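Local coordinates for phenazine biosynthesis protein PhzF family (Enterococcus faecalis, PDB 1S7J) that probably acts as an isomerase of the PhzF family, built on the two-lobed fold shared with diaminopimelate epimerase, at residues A22-E27 and S45-T50; A33-I38 and R60-E65; V184-R189 and N209-W214; E199-G204 and S229-F234. All blocks are in the same frame, centred on the assembly; numbering follows the deposited sequence.

Interactions 1 and 2 lie in one half of the chain and touch: the strand of 45-50 hydrogen-bonds to both 22-27 and 60-65, and helix 32-42 connects the first two of these strands and packs on the third. Interaction 1 is a buried backbone ladder; interaction 2, partly buried, rests on methionine, phenylalanine and one weak amide bond. Interaction 3, about 29 Å from interaction 1 between centres, is a buried strand-helix contact, largely apolar and with no hydrogen bond across it. Interaction 4, about 8 Å from the chain's centre, joins a strand end and the loop after it to a second loop, partly buried; the R189-E199 salt bridge ties it to interaction 3.

Interaction 1 (A22-E27 and S45-T50); sequences AVYVLE and SETAFT
Segments A22-E27 and S45-T50 pair as parallel strands in the sheet, joined through helix 32-42. Their short axes come within 4.6 Å at 15°, and A22 lies beside T47, V23 beside A48, Y24 beside F49 and V25 beside T50. Five backbone hydrogen bonds zigzag between them. A22 N reaches E46 O, A48 N reaches A22 O, Y24 N gives the shortest bond to A48 O (2.7 Å), T50 N reaches Y24 O, and L26 N closes the ladder on T50 O at 2.9 Å.

Alternate side chains share a face. On that of A22, Y24, T47 and F49, both aromatic side chains hold CG anti to the carbonyl carbon (chi1 -77° for Y24, -59° for F49) and so lie side by side. Their rings are near parallel but slid apart, centroids 5.2 Å from each other. F49 CE2 lies over one face of the Y24 ring, and F49 CD2 touches Y24 CB at 3.7 Å. L26 CD1 comes obliquely to the same F49 CD2, at 4.1 Å. Helix 32-42 packs on this face through M35, I38 and N42. Opposite, T50 CG2 meets V25 CG2 at 3.9 Å, and helix 72-85 packs through T78 and V81.

The ladder uses backbone polarity and leaves the buried faces mainly to carbon; T50 OG1 bonds A58 O. The bond from A22 N probably helps place the backbone of E46, the predicted active-site residue, whose OE2 is bonded to H73.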
loop_
_atom_site.group_PDB
_atom_site.type_symbol
_atom_site.label_atom_id
_atom_site.label_comp_id
_atom_site.label_asym_id
_atom_site.label_seq_id
_atom_site.Cartn_x
_atom_site.Cartn_y
_atom_site.Cartn_z
ATOM N N ALA A 22 4.583 11.529 -1.932
ATOM C CA ALA A 22 4.600 12.851 -2.537
ATOM C C ALA A 22 4.036 12.694 -3.931
ATOM O O ALA A 22 4.386 11.757 -4.620
ATOM C CB ALA A 22 6.009 13.366 -2.620
ATOM N N VAL A 23 3.144 13.593 -4.353
ATOM C CA VAL A 23 2.598 13.497 -5.701
ATOM C C VAL A 23 2.781 14.784 -6.481
ATOM O O VAL A 23 2.563 15.873 -5.958
ATOM C CB VAL A 23 1.130 13.032 -5.722
ATOM C CG1 VAL A 23 0.634 12.726 -4.326
ATOM C CG2 VAL A 23 0.246 14.033 -6.435
ATOM N N TYR A 24 3.274 14.654 -7.712
ATOM C CA TYR A 24 3.492 15.799 -8.583
ATOM C C TYR A 24 2.614 15.714 -9.798
ATOM O O TYR A 24 2.741 14.763 -10.600
ATOM C CB TYR A 24 4.938 15.865 -9.061
ATOM C CG TYR A 24 5.921 16.374 -8.061
ATOM C CD1 TYR A 24 6.237 15.638 -6.925
ATOM C CD2 TYR A 24 6.576 17.591 -8.261
ATOM C CE1 TYR A 24 7.187 16.093 -6.011
ATOM C CE2 TYR A 24 7.527 18.056 -7.361
ATOM C CZ TYR A 24 7.832 17.306 -6.241
ATOM O OH TYR A 24 8.793 17.739 -5.382
ATOM N N VAL A 25 1.682 16.656 -9.943
ATOM C CA VAL A 25 0.828 16.694 -11.116
ATOM C C VAL A 25 1.490 17.690 -12.067
ATOM O O VAL A 25 1.487 18.886 -11.830
ATOM C CB VAL A 25 -0.622 17.142 -10.801
ATOM C CG1 VAL A 25 -1.470 17.048 -12.066
ATOM C CG2 VAL A 25 -1.231 16.267 -9.717
ATOM N N LEU A 26 2.100 17.149 -13.118
ATOM C CA LEU A 26 2.816 17.934 -14.121
ATOM C C LEU A 26 1.978 18.196 -15.374
ATOM O O LEU A 26 1.059 17.430 -15.691
ATOM C CB LEU A 26 4.092 17.184 -14.538
ATOM C CG LEU A 26 4.914 16.463 -13.467
ATOM C CD1 LEU A 26 5.909 15.532 -14.119
ATOM C CD2 LEU A 26 5.611 17.475 -12.594
ATOM N N GLU A 27 2.301 19.269 -16.085
ATOM C CA GLU A 27 1.588 19.609 -17.310
ATOM C C GLU A 27 2.212 18.897 -18.514
ATOM O O GLU A 27 1.630 18.849 -19.595
ATOM C CB GLU A 27 1.556 21.129 -17.518
ATOM C CG GLU A 27 2.900 21.829 -17.398
ATOM C CD GLU A 27 2.791 23.341 -17.553
ATOM O OE1 GLU A 27 1.908 23.948 -16.905
ATOM O OE2 GLU A 27 3.591 23.922 -18.321
ATOM N N SER A 45 8.799 7.560 0.934
ATOM C CA SER A 45 8.556 6.171 0.505
ATOM C C SER A 45 8.533 6.079 -1.029
ATOM O O SER A 45 9.352 5.372 -1.644
ATOM C CB SER A 45 7.219 5.680 1.090
ATOM O OG SER A 45 7.124 4.274 1.082
ATOM N N GLU A 46 7.624 6.824 -1.636
ATOM C CA GLU A 46 7.471 6.875 -3.083
ATOM C C GLU A 46 7.063 8.291 -3.476
ATOM O O GLU A 46 6.431 9.004 -2.682
ATOM C CB GLU A 46 6.341 5.907 -3.551
ATOM C CG GLU A 46 6.743 4.440 -3.813
ATOM C CD GLU A 46 6.785 3.567 -2.547
ATOM O OE1 GLU A 46 7.498 2.527 -2.563
ATOM O OE2 GLU A 46 6.104 3.897 -1.558
ATOM N N THR A 47 7.421 8.685 -4.691
ATOM C CA THR A 47 7.065 9.984 -5.248
ATOM C C THR A 47 6.376 9.694 -6.586
ATOM O O THR A 47 6.996 9.184 -7.507
ATOM C CB THR A 47 8.286 10.876 -5.501
ATOM O OG1 THR A 47 8.932 11.160 -4.264
ATOM C CG2 THR A 47 7.852 12.200 -6.146
ATOM N N ALA A 48 5.094 10.003 -6.668
ATOM C CA ALA A 48 4.317 9.765 -7.880
ATOM C C ALA A 48 4.217 10.991 -8.772
ATOM O O ALA A 48 3.937 12.075 -8.306
ATOM C CB ALA A 48 2.924 9.274 -7.506
ATOM N N PHE A 49 4.484 10.802 -10.055
ATOM C CA PHE A 49 4.403 11.875 -11.038
ATOM C C PHE A 49 3.320 11.486 -12.037
ATOM O O PHE A 49 3.307 10.354 -12.529
ATOM C CB PHE A 49 5.733 12.039 -11.773
ATOM C CG PHE A 49 6.882 12.348 -10.879
ATOM C CD1 PHE A 49 7.525 11.331 -10.175
ATOM C CD2 PHE A 49 7.337 13.655 -10.727
ATOM C CE1 PHE A 49 8.599 11.609 -9.336
ATOM C CE2 PHE A 49 8.409 13.941 -9.890
ATOM C CZ PHE A 49 9.041 12.909 -9.193
ATOM N N THR A 50 2.415 12.416 -12.342
ATOM C CA THR A 50 1.338 12.142 -13.279
ATOM C C THR A 50 1.122 13.283 -14.265
ATOM O O THR A 50 1.429 14.432 -13.970
ATOM C CB THR A 50 0.009 11.845 -12.522
ATOM O OG1 THR A 50 -0.983 11.394 -13.443
ATOM C CG2 THR A 50 -0.504 13.089 -11.813
#

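Interaction 2 (A33-I38 and R60-E65); sequences AVMQNI and RWFTPE
M35 and Q36, successive residues of the helix, both meet F62 of the strand. M35 comes first: its CB sits over one face of the F62 ring, 4.0 Å from the centroid, a CH-pi contact. Farther out, SD passes obliquely beside the ring, 4.0 Å from F62 CE1, a Met-aromatic contact. The chain bends at chi3 (-94°), which carries CE to R60 NH1 at 3.8 Å. That guanidinium is held elsewhere, by a salt bridge to E67 and a cation-pi contact with W29.

Q36 follows, and a bend at chi2 (67°) brings its amide to the F62 ring. The amide and ring planes stand nearly perpendicular, at 87°. OE1 lies at the ring's edge, in plane, 4.0 Å from F62 CD2. NE2 gives a weak, bent bond to T63 O at 3.0 Å.

Helix 32-42 thus crosses the end of strand 56-62, whose R60 and F62 pair by backbone with F49 and T47 of strand 47-53. E32 and A39 of the same helix also touch F62, and just beyond the strand the side chain of T63 approaches that of E46, about 3 Å between nearest side-chain atoms.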
loop_
_atom_site.group_PDB
_atom_site.type_symbol
_atom_site.label_atom_id
_atom_site.label_comp_id
_atom_site.label_asym_id
_atom_site.label_seq_id
_atom_site.Cartn_x
_atom_site.Cartn_y
_atom_site.Cartn_z
ATOM N N ALA A 33 15.702 11.285 -15.284
ATOM C CA ALA A 33 16.711 11.656 -14.290
ATOM C C ALA A 33 16.166 12.624 -13.242
ATOM O O ALA A 33 16.308 12.406 -12.034
ATOM C CB ALA A 33 17.919 12.265 -14.989
ATOM N N VAL A 34 15.542 13.690 -13.708
ATOM C CA VAL A 34 14.982 14.689 -12.830
ATOM C C VAL A 34 13.956 14.117 -11.870
ATOM O O VAL A 34 13.892 14.522 -10.705
ATOM C CB VAL A 34 14.338 15.815 -13.620
ATOM C CG1 VAL A 34 13.783 16.868 -12.682
ATOM C CG2 VAL A 34 15.350 16.419 -14.576
ATOM N N MET A 35 13.115 13.225 -12.360
ATOM C CA MET A 35 12.097 12.616 -11.531
ATOM C C MET A 35 12.711 11.701 -10.475
ATOM O O MET A 35 12.163 11.542 -9.377
ATOM C CB MET A 35 11.093 11.853 -12.391
ATOM C CG MET A 35 10.258 12.746 -13.300
ATOM S SD MET A 35 8.813 11.887 -13.981
ATOM C CE MET A 35 9.509 11.339 -15.549
ATOM N N GLN A 36 13.814 11.054 -10.839
ATOM C CA GLN A 36 14.531 10.167 -9.932
ATOM C C GLN A 36 15.141 11.019 -8.830
ATOM O O GLN A 36 15.015 10.719 -7.641
ATOM C CB GLN A 36 15.658 9.451 -10.676
ATOM C CG GLN A 36 16.447 8.480 -9.803
ATOM C CD GLN A 36 15.612 7.287 -9.377
ATOM O OE1 GLN A 36 15.496 6.306 -10.118
ATOM N NE2 GLN A 36 15.010 7.362 -8.183
ATOM N N ASN A 37 15.797 12.091 -9.249
ATOM C CA ASN A 37 16.452 13.016 -8.340
ATOM C C ASN A 37 15.493 13.649 -7.365
ATOM O O ASN A 37 15.855 13.925 -6.223
ATOM C CB ASN A 37 17.212 14.088 -9.118
ATOM C CG ASN A 37 18.586 13.614 -9.582
ATOM O OD1 ASN A 37 19.132 14.137 -10.557
ATOM N ND2 ASN A 37 19.152 12.664 -8.862
ATOM N N ILE A 38 14.266 13.899 -7.801
ATOM C CA ILE A 38 13.267 14.480 -6.919
ATOM C C ILE A 38 12.896 13.503 -5.842
ATOM O O ILE A 38 12.658 13.892 -4.700
ATOM C CB ILE A 38 11.985 14.886 -7.692
ATOM C CG1 ILE A 38 12.253 16.116 -8.544
ATOM C CG2 ILE A 38 10.840 15.138 -6.731
ATOM C CD1 ILE A 38 11.155 16.434 -9.502
ATOM N N ARG A 60 3.445 7.357 -12.817
ATOM C CA ARG A 60 4.853 7.011 -12.746
ATOM C C ARG A 60 5.256 7.077 -11.261
ATOM O O ARG A 60 4.990 8.078 -10.594
ATOM C CB ARG A 60 5.657 8.039 -13.520
ATOM C CG ARG A 60 6.801 7.501 -14.303
ATOM C CD ARG A 60 6.458 7.425 -15.767
ATOM N NE ARG A 60 7.498 8.021 -16.608
ATOM C CZ ARG A 60 8.731 7.527 -16.752
ATOM N NH1 ARG A 60 9.606 8.136 -17.542
ATOM N NH2 ARG A 60 9.087 6.434 -16.105
ATOM N N TRP A 61 5.836 6.010 -10.733
ATOM C CA TRP A 61 6.265 6.002 -9.337
ATOM C C TRP A 61 7.757 5.843 -9.265
ATOM O O TRP A 61 8.358 5.112 -10.056
ATOM C CB TRP A 61 5.631 4.864 -8.551
ATOM C CG TRP A 61 4.186 4.651 -8.787
ATOM C CD1 TRP A 61 3.149 5.059 -7.988
ATOM C CD2 TRP A 61 3.599 3.901 -9.845
ATOM N NE1 TRP A 61 1.963 4.594 -8.481
ATOM C CE2 TRP A 61 2.207 3.874 -9.626
ATOM C CE3 TRP A 61 4.118 3.229 -10.970
ATOM C CZ2 TRP A 61 1.320 3.208 -10.478
ATOM C CZ3 TRP A 61 3.239 2.568 -11.820
ATOM C CH2 TRP A 61 1.855 2.561 -11.567
ATOM N N PHE A 62 8.360 6.518 -8.286
ATOM C CA PHE A 62 9.789 6.466 -8.037
ATOM C C PHE A 62 10.066 6.412 -6.554
ATOM O O PHE A 62 9.338 7.013 -5.773
ATOM C CB PHE A 62 10.468 7.745 -8.549
ATOM C CG PHE A 62 10.574 7.836 -10.033
ATOM C CD1 PHE A 62 9.519 8.330 -10.791
ATOM C CD2 PHE A 62 11.746 7.462 -10.684
ATOM C CE1 PHE A 62 9.626 8.455 -12.167
ATOM C CE2 PHE A 62 11.867 7.584 -12.066
ATOM C CZ PHE A 62 10.802 8.081 -12.809
ATOM N N THR A 63 11.033 5.617 -6.153
ATOM C CA THR A 63 11.447 5.553 -4.796
ATOM C C THR A 63 12.861 6.228 -4.727
ATOM O O THR A 63 13.473 6.522 -5.762
ATOM C CB THR A 63 11.447 4.134 -4.187
ATOM O OG1 THR A 63 12.468 3.380 -4.846
ATOM C CG2 THR A 63 10.114 3.443 -4.385
ATOM N N PRO A 64 13.387 6.375 -3.552
ATOM C CA PRO A 64 14.728 6.898 -3.537
ATOM C C PRO A 64 15.786 6.100 -4.313
ATOM O O PRO A 64 16.858 6.598 -4.616
ATOM C CB PRO A 64 15.030 7.111 -2.101
ATOM C CG PRO A 64 13.655 7.461 -1.535
ATOM C CD PRO A 64 12.782 6.459 -2.226
ATOM N N GLU A 65 15.469 4.816 -4.565
ATOM C CA GLU A 65 16.394 3.914 -5.291
ATOM C C GLU A 65 16.221 3.982 -6.811
ATOM O O GLU A 65 17.205 4.117 -7.559
ATOM C CB GLU A 65 16.246 2.497 -4.800
ATOM C CG GLU A 65 17.213 2.192 -3.670
ATOM C CD GLU A 65 17.227 0.713 -3.367
ATOM O OE1 GLU A 65 17.362 -0.090 -4.331
ATOM O OE2 GLU A 65 17.068 0.336 -2.193
#

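Interaction 3 (V184-R189 and N209-W214); sequences VDFVSR and NLIPYW
F186 leans from strand 186-192 onto helix 207-218 and lies flat against W214. Its CB is already in contact, 3.5 Å above the centroid of the indole five-membered ring and almost on the normal (9°), touching W214 CD2. With chi1 at 74°, CG sits between the backbone N and the carbonyl carbon, and this turns the ring to follow the indole surface. CG lies 3.5 Å from W214 CD1. CD1 passes next to W214 CB at 3.6 Å, and CD2 lies near W214 CD1 and NE1. The two planes are parallel within 3° and the centroids 4.2 Å apart, an offset stack.

Beyond the indole the ring changes partners. CE1 still skirts W214 CB, CE2 meets L210 CB at 3.8 Å, one helical turn back, and CZ reaches I211 CG1 at 4.3 Å. Next along the strand on the same side, S188 CB touches L210 CD1 at 4.1 Å. On the far face of the indole, within the helix, Y213 CE1 lies 3.5 Å above the plane, so Y213 CE1 and F186 lie on opposite faces of the indole.

The helix runs roughly antiparallel to the strand and packs on the sheet; L210 also touches I176 and T178 of strand 175-180, and I211 touches C237 and V239 of strand 234-240. No hydrogen bond crosses the interface: cohesion comes from the aromatic stack and buried carbon, while the carboxylate of D185 is engaged away from it, by S224 and Q220.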
loop_
_atom_site.group_PDB
_atom_site.type_symbol
_atom_site.label_atom_id
_atom_site.label_comp_id
_atom_site.label_asym_id
_atom_site.label_seq_id
_atom_site.Cartn_x
_atom_site.Cartn_y
_atom_site.Cartn_z
ATOM N N VAL A 184 -11.994 -4.697 14.702
ATOM C CA VAL A 184 -12.108 -4.731 13.253
ATOM C C VAL A 184 -12.092 -6.214 12.834
ATOM O O VAL A 184 -11.827 -7.080 13.670
ATOM C CB VAL A 184 -10.929 -3.938 12.620
ATOM C CG1 VAL A 184 -9.792 -4.858 12.214
ATOM C CG2 VAL A 184 -11.408 -3.082 11.493
ATOM N N ASP A 185 -12.387 -6.503 11.576
ATOM C CA ASP A 185 -12.402 -7.900 11.135
ATOM C C ASP A 185 -11.031 -8.582 11.166
ATOM O O ASP A 185 -10.911 -9.719 11.626
ATOM C CB ASP A 185 -13.070 -8.045 9.757
ATOM C CG ASP A 185 -14.598 -7.945 9.833
ATOM O OD1 ASP A 185 -15.170 -8.199 10.920
ATOM O OD2 ASP A 185 -15.224 -7.624 8.808
ATOM N N PHE A 186 -10.007 -7.899 10.664
ATOM C CA PHE A 186 -8.656 -8.443 10.674
ATOM C C PHE A 186 -7.593 -7.351 10.615
ATOM O O PHE A 186 -7.835 -6.259 10.089
ATOM C CB PHE A 186 -8.455 -9.454 9.538
ATOM C CG PHE A 186 -8.342 -8.838 8.165
ATOM C CD1 PHE A 186 -9.456 -8.757 7.329
ATOM C CD2 PHE A 186 -7.107 -8.409 7.676
ATOM C CE1 PHE A 186 -9.338 -8.268 6.023
ATOM C CE2 PHE A 186 -6.980 -7.922 6.379
ATOM C CZ PHE A 186 -8.101 -7.852 5.549
ATOM N N VAL A 187 -6.428 -7.650 11.175
ATOM C CA VAL A 187 -5.305 -6.718 11.197
ATOM C C VAL A 187 -4.092 -7.323 10.523
ATOM O O VAL A 187 -4.006 -8.531 10.386
ATOM C CB VAL A 187 -4.930 -6.340 12.637
ATOM C CG1 VAL A 187 -5.965 -5.395 13.212
ATOM C CG2 VAL A 187 -4.823 -7.587 13.494
ATOM N N SER A 188 -3.143 -6.495 10.135
ATOM C CA SER A 188 -1.941 -6.983 9.493
ATOM C C SER A 188 -0.787 -6.023 9.672
ATOM O O SER A 188 -0.929 -4.971 10.295
ATOM C CB SER A 188 -2.190 -7.208 7.997
ATOM O OG SER A 188 -2.486 -5.990 7.326
ATOM N N ARG A 189 0.379 -6.439 9.189
ATOM C CA ARG A 189 1.623 -5.659 9.192
ATOM C C ARG A 189 2.433 -6.290 8.077
ATOM O O ARG A 189 2.415 -7.508 7.919
ATOM C CB ARG A 189 2.370 -5.768 10.529
ATOM C CG ARG A 189 1.755 -4.966 11.651
ATOM C CD ARG A 189 2.543 -5.106 12.924
ATOM N NE ARG A 189 3.896 -4.557 12.807
ATOM C CZ ARG A 189 4.761 -4.467 13.819
ATOM N NH1 ARG A 189 5.958 -3.953 13.616
ATOM N NH2 ARG A 189 4.427 -4.906 15.024
ATOM N N ASN A 209 -3.771 -11.016 -0.860
ATOM C CA ASN A 209 -3.640 -12.274 -0.120
ATOM C C ASN A 209 -4.510 -12.198 1.139
ATOM O O ASN A 209 -5.177 -13.165 1.504
ATOM C CB ASN A 209 -2.181 -12.509 0.317
ATOM C CG ASN A 209 -1.225 -12.686 -0.864
ATOM O OD1 ASN A 209 -1.606 -13.180 -1.924
ATOM N ND2 ASN A 209 0.041 -12.320 -0.648
ATOM N N LEU A 210 -4.464 -11.042 1.807
ATOM C CA LEU A 210 -5.233 -10.796 3.040
ATOM C C LEU A 210 -6.736 -10.920 2.911
ATOM O O LEU A 210 -7.373 -11.631 3.690
ATOM C CB LEU A 210 -4.921 -9.394 3.599
ATOM C CG LEU A 210 -3.748 -9.173 4.547
ATOM C CD1 LEU A 210 -3.833 -10.169 5.671
ATOM C CD2 LEU A 210 -2.444 -9.313 3.826
ATOM N N ILE A 211 -7.319 -10.142 1.998
ATOM C CA ILE A 211 -8.764 -10.152 1.800
ATOM C C ILE A 211 -9.328 -11.554 1.446
ATOM O O ILE A 211 -10.277 -12.013 2.082
ATOM C CB ILE A 211 -9.213 -9.055 0.775
ATOM C CG1 ILE A 211 -8.792 -7.676 1.299
ATOM C CG2 ILE A 211 -10.734 -9.070 0.595
ATOM C CD1 ILE A 211 -9.216 -6.528 0.413
ATOM N N PRO A 212 -8.771 -12.220 0.419
ATOM C CA PRO A 212 -9.276 -13.549 0.073
ATOM C C PRO A 212 -9.280 -14.469 1.305
ATOM O O PRO A 212 -10.300 -15.078 1.637
ATOM C CB PRO A 212 -8.263 -14.025 -0.959
ATOM C CG PRO A 212 -7.952 -12.772 -1.684
ATOM C CD PRO A 212 -7.756 -11.787 -0.557
ATOM N N TYR A 213 -8.131 -14.528 1.985
ATOM C CA TYR A 213 -7.973 -15.361 3.169
ATOM C C TYR A 213 -9.036 -15.129 4.239
ATOM O O TYR A 213 -9.627 -16.092 4.755
ATOM C CB TYR A 213 -6.570 -15.159 3.795
ATOM C CG TYR A 213 -6.405 -15.881 5.124
ATOM C CD1 TYR A 213 -6.819 -15.281 6.317
ATOM C CD2 TYR A 213 -5.915 -17.184 5.178
ATOM C CE1 TYR A 213 -6.766 -15.962 7.522
ATOM C CE2 TYR A 213 -5.856 -17.878 6.393
ATOM C CZ TYR A 213 -6.290 -17.252 7.560
ATOM O OH TYR A 213 -6.271 -17.911 8.760
ATOM N N TRP A 214 -9.220 -13.882 4.631
ATOM C CA TRP A 214 -10.188 -13.550 5.666
ATOM C C TRP A 214 -11.643 -13.591 5.233
ATOM O O TRP A 214 -12.540 -13.703 6.075
ATOM C CB TRP A 214 -9.832 -12.214 6.309
ATOM C CG TRP A 214 -8.617 -12.315 7.165
ATOM C CD1 TRP A 214 -7.339 -11.969 6.827
ATOM C CD2 TRP A 214 -8.551 -12.837 8.497
ATOM N NE1 TRP A 214 -6.484 -12.246 7.864
ATOM C CE2 TRP A 214 -7.201 -12.781 8.901
ATOM C CE3 TRP A 214 -9.509 -13.353 9.387
ATOM C CZ2 TRP A 214 -6.775 -13.217 10.168
ATOM C CZ3 TRP A 214 -9.085 -13.788 10.647
ATOM C CH2 TRP A 214 -7.731 -13.720 11.020
#

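Interaction 4 (E199-G204 and S229-F234); sequences EDPVCG and SPRGGF
Segment S229-F234, mostly the loop between strands 222-227 and 234-240, packs against E199-G204, the end of strand 197-200 and the loop after it. S229 links the two segments. Its OG donates to P201 O at 3.0 Å, lying in the carbonyl plane on a lone pair and well to one side of the C=O bond (103°). The same oxygen accepts from G232 N at 3.1 Å, an ST motif that fixes the turn. Held between the backbone N and the carbonyl carbon (chi1 67°), OG can face both partners, so one hydroxyl bonds the turn to itself and to the neighbouring segment.

P201 rests on the turn beside R231, with P201 CG 3.9 Å from R231 CD; the guanidinium end runs on to K17 O. E199, its chain fully extended, comes in from the direction opposite to P230, and OE1 lies 3.2 Å from S229 CB and 3.6 Å from P230 CD. Its other oxygen, OE2, forms a salt bridge with R189 of strand 186-192.

Farther along, V202 CG2 fits against the glycines, 4.0 Å from G232 O and 4.1 Å from G233 CA; with no side chain on G233 the methyl can come this close to the backbone. D200, one residue before P201, is bonded to N19 through OD2 and approaches E46, the predicted active-site residue, to about 5 Å between nearest side-chain atoms.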
loop_
_atom_site.group_PDB
_atom_site.type_symbol
_atom_site.label_atom_id
_atom_site.label_comp_id
_atom_site.label_asym_id
_atom_site.label_seq_id
_atom_site.Cartn_x
_atom_site.Cartn_y
_atom_site.Cartn_z
ATOM N N GLU A 199 9.492 -2.219 6.991
ATOM C CA GLU A 199 8.046 -2.327 7.211
ATOM C C GLU A 199 7.260 -1.230 6.504
ATOM O O GLU A 199 7.490 -0.033 6.725
ATOM C CB GLU A 199 7.698 -2.300 8.711
ATOM C CG GLU A 199 6.178 -2.343 8.969
ATOM C CD GLU A 199 5.785 -2.376 10.442
ATOM O OE1 GLU A 199 4.570 -2.347 10.706
ATOM O OE2 GLU A 199 6.666 -2.437 11.329
ATOM N N ASP A 200 6.361 -1.642 5.619
ATOM C CA ASP A 200 5.508 -0.715 4.900
ATOM C C ASP A 200 4.340 -0.488 5.865
ATOM O O ASP A 200 3.812 -1.449 6.445
ATOM C CB ASP A 200 5.006 -1.363 3.597
ATOM C CG ASP A 200 4.690 -0.344 2.509
ATOM O OD1 ASP A 200 4.185 -0.759 1.444
ATOM O OD2 ASP A 200 4.960 0.858 2.701
ATOM N N PRO A 201 4.005 0.786 6.150
ATOM C CA PRO A 201 2.896 1.069 7.071
ATOM C C PRO A 201 1.600 0.456 6.558
ATOM O O PRO A 201 0.786 -0.029 7.333
ATOM C CB PRO A 201 2.834 2.601 7.069
ATOM C CG PRO A 201 4.230 3.001 6.787
ATOM C CD PRO A 201 4.650 2.029 5.708
ATOM N N VAL A 202 1.401 0.538 5.222
ATOM C CA VAL A 202 0.211 -0.023 4.567
ATOM C C VAL A 202 0.473 -0.409 3.075
ATOM O O VAL A 202 0.460 0.458 2.216
ATOM C CB VAL A 202 -1.003 0.999 4.560
ATOM C CG1 VAL A 202 -2.294 0.265 4.263
ATOM C CG2 VAL A 202 -1.114 1.752 5.888
ATOM N N CYS A 203 0.767 -1.705 2.819
ATOM C CA CYS A 203 0.964 -2.170 1.406
ATOM C C CYS A 203 -0.423 -2.699 1.011
ATOM O O CYS A 203 -0.938 -3.661 1.615
ATOM C CB CYS A 203 2.011 -3.308 1.326
ATOM S SG CYS A 203 3.053 -3.136 -0.178
ATOM N N GLY A 204 -1.075 -2.003 0.092
ATOM C CA GLY A 204 -2.395 -2.410 -0.346
ATOM C C GLY A 204 -2.380 -3.706 -1.134
ATOM O O GLY A 204 -3.307 -4.521 -1.024
ATOM N N SER A 229 0.524 -1.008 11.956
ATOM C CA SER A 229 1.879 -0.588 11.890
ATOM C C SER A 229 2.024 0.528 12.983
ATOM O O SER A 229 1.021 1.031 13.484
ATOM C CB SER A 229 2.300 -0.172 10.480
ATOM O OG SER A 229 1.674 1.002 9.994
ATOM N N PRO A 230 3.256 1.008 13.205
ATOM C CA PRO A 230 3.311 2.151 14.127
ATOM C C PRO A 230 2.449 3.289 13.733
ATOM O O PRO A 230 1.778 3.936 14.542
ATOM C CB PRO A 230 4.790 2.448 14.199
ATOM C CG PRO A 230 5.428 1.115 13.949
ATOM C CD PRO A 230 4.583 0.585 12.809
ATOM N N ARG A 231 2.476 3.551 12.428
ATOM C CA ARG A 231 1.701 4.633 11.835
ATOM C C ARG A 231 0.212 4.309 11.781
ATOM O O ARG A 231 -0.626 5.201 11.939
ATOM C CB ARG A 231 2.208 4.943 10.441
ATOM C CG ARG A 231 3.651 5.386 10.410
ATOM C CD ARG A 231 3.984 6.079 9.115
ATOM N NE ARG A 231 3.034 7.155 8.827
ATOM C CZ ARG A 231 3.374 8.401 8.528
ATOM N NH1 ARG A 231 2.432 9.299 8.281
ATOM N NH2 ARG A 231 4.653 8.760 8.489
ATOM N N GLY A 232 -0.107 3.045 11.575
ATOM C CA GLY A 232 -1.496 2.627 11.511
ATOM C C GLY A 232 -2.124 2.914 10.166
ATOM O O GLY A 232 -1.559 3.645 9.353
ATOM N N GLY A 233 -3.298 2.340 9.921
ATOM C CA GLY A 233 -3.989 2.558 8.654
ATOM C C GLY A 233 -5.246 1.722 8.538
ATOM O O GLY A 233 -5.215 0.519 8.787
ATOM N N PHE A 234 -6.367 2.362 8.211
ATOM C CA PHE A 234 -7.632 1.650 8.062
ATOM C C PHE A 234 -7.925 1.341 6.605
ATOM O O PHE A 234 -7.541 2.085 5.707
ATOM C CB PHE A 234 -8.779 2.454 8.655
ATOM C CG PHE A 234 -10.114 1.782 8.529
ATOM C CD1 PHE A 234 -10.470 0.739 9.391
ATOM C CD2 PHE A 234 -11.017 2.178 7.541
ATOM C CE1 PHE A 234 -11.707 0.096 9.269
ATOM C CE2 PHE A 234 -12.257 1.544 7.407
ATOM C CZ PHE A 234 -12.603 0.499 8.273
#